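Local coordinates for ABC transporter sugar binding protein (Xanthomonas axonopodis pv. citri, PDB 3UOR) that probably binds maltose or related sugars in the periplasm and hands them to an ABC transporter for import, at residues 375-378 with 379-382; 416-419 with 420-423. All coordinates share one frame; numbering follows the deposited sequence.

Contact 1. Residues 375-378 with 379-382; sequences LEWE and RIVQ
Ile380 and Val381 both lean on the indole of Trp377, and these two apolar contacts carry the side-chain part of the first turn of a helix. Val381 CG1 comes up to the benzo side of the indole near its NE1-CE2-CZ2 corner, 3.3 Å from Trp377 CZ2. Ile380 brings its CG2 methyl, which meets the CE3-CZ3 side of the six-membered ring, 3.9 Å from Trp377 CZ3. Both aliphatic side chains cross the indole at about a right angle. The ring arrives there because Trp377 CG lies opposite the backbone N (chi1 -176°), a torsion that turns the indole along the helix toward the following turn although its CB points away.

Backbone bonds supply the polar part. Glu376 occupies the N-cap position, and its carbonyl oxygen accepts the first of three successive i to i+4 bonds, from Ile380 N at 3.0 Å; Val381 N to Trp377 O, also 3.0 Å, and Gln382 N to Glu378 O at 3.2 Å follow. Ile380 CG1 packs 3.4 Å from Glu376 O, so the cap carbonyl has an aliphatic chain alongside it.

Charge plays a looser role. Glu376 OE1 and Arg379 NH1 are 5.1 Å apart, too far for a salt bridge, though their opposite charges may attract weakly.

This turn opens helix 377-394 and is partly buried. Ile380 rests on Val409 and Ile412 of helix 398-412, where Glu376 and Arg379 also touch Ile412, while Trp377 packs against Thr371 and Pro372 of the loop leading into the helix.

Contact 2. Residues 416-419 with 420-423; sequences RRWI and FEQE
Gln422 N gives the shortest polar bond here, 2.9 Å to Trp418 O, with an N-H...O angle of 137° that shows it to be bent. The same N-H also makes a weak bond to Ile419 O, and Ile419 O in turn accepts Glu423 N at 3.1 Å. Two carbonyls thus share one amide as the helix runs out, while Phe420 N to Arg416 O and Glu421 N to Arg417 O keep the regular i to i+4 pattern upstream.

Trp418 and Gln422, four residues apart, form a CH-pi contact. Gln422 CG lies over one face of the indole, 3.6 Å from the centroid of the five-membered ring. A first torsion of -70° sets Gln422 CG opposite its own carbonyl carbon, and a bend at chi2 then lays the OE1 side of the amide over the six-membered ring, 14° from parallel, with Gln422 OE1 3.6 Å from Trp418 CH2.

The setting is the C-terminal turn of helix 414-422, the last helix of this solute-binding protein; Glu423 is the first residue to leave helical geometry. One turn back, Arg417 and Glu421 run side by side and point the same way, yet Glu421 OE2 meets the aliphatic part of the arginine, 3.7 Å from Arg417 CG, and not the guanidinium. From Glu421 OE2 to Arg417 NE the distance is 4.6 Å, so any attraction between the charges is at long range. The guanidinium is instead held by backbone carbonyls, NH1 by Asn214 and NH2 by Asp410. Arg416 similarly bonds the carbonyl of His212 through NH2, and the ring of Phe420 meets that of His212.

Overall arrangement
Contact 1 and contact 2 lie in series along the C-terminal part of the chain, one opening helix 377-394 and the other ending helix 414-422, with helix 398-412 between them in sequence. Their centres are about 18 Å apart and lie on the same side of the chain's centre, contact 1 about 14 Å from it and contact 2 about 30 Å. The two nevertheless touch by packing, Glu376 OE2 approaching Arg416 CD at 4.1 Å. Together they illustrate how the same i to i+4 spacing serves a partly buried helix start and a surface helix end. Both are contacts within a helix, made at the start of one and the end of another.

Contact 1. Residues 375-378 with 379-382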
loop_
_atom_site.group_PDB
_atom_site.type_symbol
_atom_site.label_atom_id
_atom_site.label_comp_id
_atom_site.label_asym_id
_atom_site.label_seq_id
_atom_site.Cartn_x
_atom_site.Cartn_y
_atom_site.Cartn_z
ATOM N N LEU A 375 10.813 11.719 4.833
ATOM C CA LEU A 375 9.885 12.080 5.884
ATOM C C LEU A 375 8.672 12.869 5.333
ATOM O O LEU A 375 7.536 12.668 5.765
ATOM C CB LEU A 375 10.695 12.900 6.883
ATOM C CG LEU A 375 10.131 13.521 8.114
ATOM C CD1 LEU A 375 11.304 13.723 9.050
ATOM C CD2 LEU A 375 9.484 14.825 7.715
ATOM N N GLU A 376 8.897 13.722 4.342
ATOM C CA GLU A 376 7.804 14.550 3.820
ATOM C C GLU A 376 6.960 13.912 2.708
ATOM O O GLU A 376 6.121 14.579 2.077
ATOM C CB GLU A 376 8.299 15.954 3.448
ATOM C CG GLU A 376 9.671 16.030 2.830
ATOM C CD GLU A 376 10.838 15.853 3.821
ATOM O OE1 GLU A 376 11.156 16.763 4.618
ATOM O OE2 GLU A 376 11.478 14.796 3.759
ATOM N N TRP A 377 7.150 12.611 2.499
ATOM C CA TRP A 377 6.419 11.903 1.444
ATOM C C TRP A 377 4.888 12.027 1.541
ATOM O O TRP A 377 4.223 12.245 0.544
ATOM C CB TRP A 377 6.824 10.415 1.333
ATOM C CG TRP A 377 6.119 9.797 0.188
ATOM C CD1 TRP A 377 5.089 8.894 0.237
ATOM C CD2 TRP A 377 6.312 10.114 -1.195
ATOM N NE1 TRP A 377 4.671 8.599 -1.040
ATOM C CE2 TRP A 377 5.398 9.351 -1.931
ATOM C CE3 TRP A 377 7.197 10.951 -1.881
ATOM C CZ2 TRP A 377 5.341 9.400 -3.323
ATOM C CZ3 TRP A 377 7.142 11.003 -3.237
ATOM C CH2 TRP A 377 6.220 10.231 -3.959
ATOM N N GLU A 378 4.317 11.888 2.724
ATOM C CA GLU A 378 2.864 11.990 2.820
ATOM C C GLU A 378 2.341 13.361 2.395
ATOM O O GLU A 378 1.343 13.440 1.695
ATOM C CB GLU A 378 2.369 11.651 4.222
ATOM C CG GLU A 378 2.253 10.151 4.450
ATOM C CD GLU A 378 1.468 9.805 5.710
ATOM O OE1 GLU A 378 1.937 10.129 6.826
ATOM O OE2 GLU A 378 0.377 9.204 5.579
ATOM N N ARG A 379 3.012 14.434 2.808
ATOM C CA ARG A 379 2.648 15.774 2.355
ATOM C C ARG A 379 2.731 15.850 0.828
ATOM O O ARG A 379 1.846 16.365 0.163
ATOM C CB ARG A 379 3.579 16.821 2.967
ATOM C CG ARG A 379 3.361 17.053 4.460
ATOM C CD ARG A 379 4.561 17.756 5.107
ATOM N NE ARG A 379 4.593 19.191 4.823
ATOM C CZ ARG A 379 5.682 19.949 4.944
ATOM N NH1 ARG A 379 6.829 19.390 5.329
ATOM N NH2 ARG A 379 5.628 21.260 4.673
ATOM N N ILE A 380 3.803 15.313 0.276
ATOM C CA ILE A 380 3.992 15.345 -1.158
ATOM C C ILE A 380 2.835 14.703 -1.934
ATOM O O ILE A 380 2.318 15.306 -2.880
ATOM C CB ILE A 380 5.361 14.747 -1.532
ATOM C CG1 ILE A 380 6.456 15.709 -1.065
ATOM C CG2 ILE A 380 5.445 14.484 -3.029
ATOM C CD1 ILE A 380 7.859 15.094 -1.008
ATOM N N VAL A 381 2.390 13.509 -1.539
ATOM C CA VAL A 381 1.317 12.880 -2.304
ATOM C C VAL A 381 -0.001 13.577 -2.111
ATOM O O VAL A 381 -0.832 13.521 -3.003
ATOM C CB VAL A 381 1.123 11.345 -2.091
ATOM C CG1 VAL A 381 2.307 10.586 -2.587
ATOM C CG2 VAL A 381 0.820 11.026 -0.664
ATOM N N GLN A 382 -0.208 14.217 -0.961
ATOM C CA GLN A 382 -1.382 15.064 -0.807
ATOM C C GLN A 382 -1.382 16.208 -1.824
ATOM O O GLN A 382 -2.412 16.495 -2.413
ATOM C CB GLN A 382 -1.534 15.608 0.620
ATOM C CG GLN A 382 -1.958 14.548 1.662
ATOM C CD GLN A 382 -3.074 13.612 1.165
ATOM O OE1 GLN A 382 -3.976 14.023 0.427
ATOM N NE2 GLN A 382 -3.013 12.349 1.579
#

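Contact 2. Residues 416-419 with 420-423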
loop_
_atom_site.group_PDB
_atom_site.type_symbol
_atom_site.label_atom_id
_atom_site.label_comp_id
_atom_site.label_asym_id
_atom_site.label_seq_id
_atom_site.Cartn_x
_atom_site.Cartn_y
_atom_site.Cartn_z
ATOM N N ARG A 416 14.798 19.857 4.199
ATOM C CA ARG A 416 15.655 18.732 3.816
ATOM C C ARG A 416 16.792 19.206 2.907
ATOM O O ARG A 416 17.953 18.948 3.177
ATOM C CB ARG A 416 14.836 17.654 3.094
ATOM C CG ARG A 416 15.695 16.521 2.495
ATOM C CD ARG A 416 14.863 15.558 1.643
ATOM N NE ARG A 416 15.740 14.594 0.986
ATOM C CZ ARG A 416 16.187 13.486 1.571
ATOM N NH1 ARG A 416 15.820 13.193 2.809
ATOM N NH2 ARG A 416 16.993 12.668 0.916
ATOM N N ARG A 417 16.453 19.894 1.823
ATOM C CA ARG A 417 17.463 20.395 0.883
ATOM C C ARG A 417 18.479 21.322 1.557
ATOM O O ARG A 417 19.660 21.275 1.240
ATOM C CB ARG A 417 16.779 21.109 -0.275
ATOM C CG ARG A 417 17.691 21.630 -1.368
ATOM C CD ARG A 417 16.851 22.113 -2.542
ATOM N NE ARG A 417 15.912 23.143 -2.140
ATOM C CZ ARG A 417 14.592 23.012 -2.098
ATOM N NH1 ARG A 417 14.003 21.878 -2.461
ATOM N NH2 ARG A 417 13.852 24.045 -1.706
ATOM N N TRP A 418 18.022 22.153 2.494
ATOM C CA TRP A 418 18.892 23.118 3.166
ATOM C C TRP A 418 19.885 22.426 4.082
ATOM O O TRP A 418 21.070 22.748 4.112
ATOM C CB TRP A 418 18.055 24.085 3.996
ATOM C CG TRP A 418 18.850 24.937 4.932
ATOM C CD1 TRP A 418 19.097 24.706 6.268
ATOM C CD2 TRP A 418 19.507 26.167 4.611
ATOM N NE1 TRP A 418 19.859 25.736 6.791
ATOM C CE2 TRP A 418 20.126 26.636 5.793
ATOM C CE3 TRP A 418 19.636 26.916 3.441
ATOM C CZ2 TRP A 418 20.862 27.818 5.827
ATOM C CZ3 TRP A 418 20.364 28.082 3.477
ATOM C CH2 TRP A 418 20.964 28.527 4.663
ATOM N N ILE A 419 19.379 21.496 4.874
ATOM C CA ILE A 419 20.244 20.682 5.697
ATOM C C ILE A 419 21.309 19.991 4.834
ATOM O O ILE A 419 22.465 19.907 5.222
ATOM C CB ILE A 419 19.439 19.645 6.471
ATOM C CG1 ILE A 419 18.625 20.331 7.577
ATOM C CG2 ILE A 419 20.376 18.571 7.047
ATOM C CD1 ILE A 419 17.585 19.412 8.219
ATOM N N PHE A 420 20.917 19.508 3.661
ATOM C CA PHE A 420 21.851 18.844 2.749
ATOM C C PHE A 420 22.943 19.806 2.281
ATOM O O PHE A 420 24.113 19.451 2.228
ATOM C CB PHE A 420 21.105 18.294 1.532
ATOM C CG PHE A 420 22.002 17.685 0.488
ATOM C CD1 PHE A 420 22.386 18.416 -0.629
ATOM C CD2 PHE A 420 22.452 16.383 0.617
ATOM C CE1 PHE A 420 23.206 17.864 -1.601
ATOM C CE2 PHE A 420 23.286 15.819 -0.351
ATOM C CZ PHE A 420 23.659 16.564 -1.462
ATOM N N GLU A 421 22.550 21.022 1.931
ATOM C CA GLU A 421 23.498 22.029 1.479
ATOM C C GLU A 421 24.439 22.484 2.595
ATOM O O GLU A 421 25.577 22.849 2.338
ATOM C CB GLU A 421 22.756 23.250 0.916
ATOM C CG GLU A 421 21.938 22.994 -0.355
ATOM C CD GLU A 421 21.020 24.178 -0.703
ATOM O OE1 GLU A 421 20.930 25.123 0.118
ATOM O OE2 GLU A 421 20.390 24.167 -1.789
ATOM N N GLN A 422 23.960 22.467 3.834
ATOM C CA GLN A 422 24.718 23.014 4.961
ATOM C C GLN A 422 25.746 22.047 5.522
ATOM O O GLN A 422 26.819 22.457 5.963
ATOM C CB GLN A 422 23.767 23.447 6.075
ATOM C CG GLN A 422 22.960 24.661 5.700
ATOM C CD GLN A 422 23.851 25.818 5.324
ATOM O OE1 GLN A 422 23.776 26.347 4.211
ATOM N NE2 GLN A 422 24.718 26.213 6.250
ATOM N N GLU A 423 25.400 20.766 5.526
ATOM C CA GLU A 423 26.288 19.732 6.033
ATOM C C GLU A 423 26.949 19.043 4.856
ATOM O O GLU A 423 27.400 19.695 3.911
ATOM C CB GLU A 423 25.504 18.712 6.866
ATOM C CG GLU A 423 24.481 19.329 7.837
ATOM C CD GLU A 423 25.120 20.138 8.966
ATOM O OE1 GLU A 423 26.248 19.794 9.388
ATOM O OE2 GLU A 423 24.491 21.111 9.441
#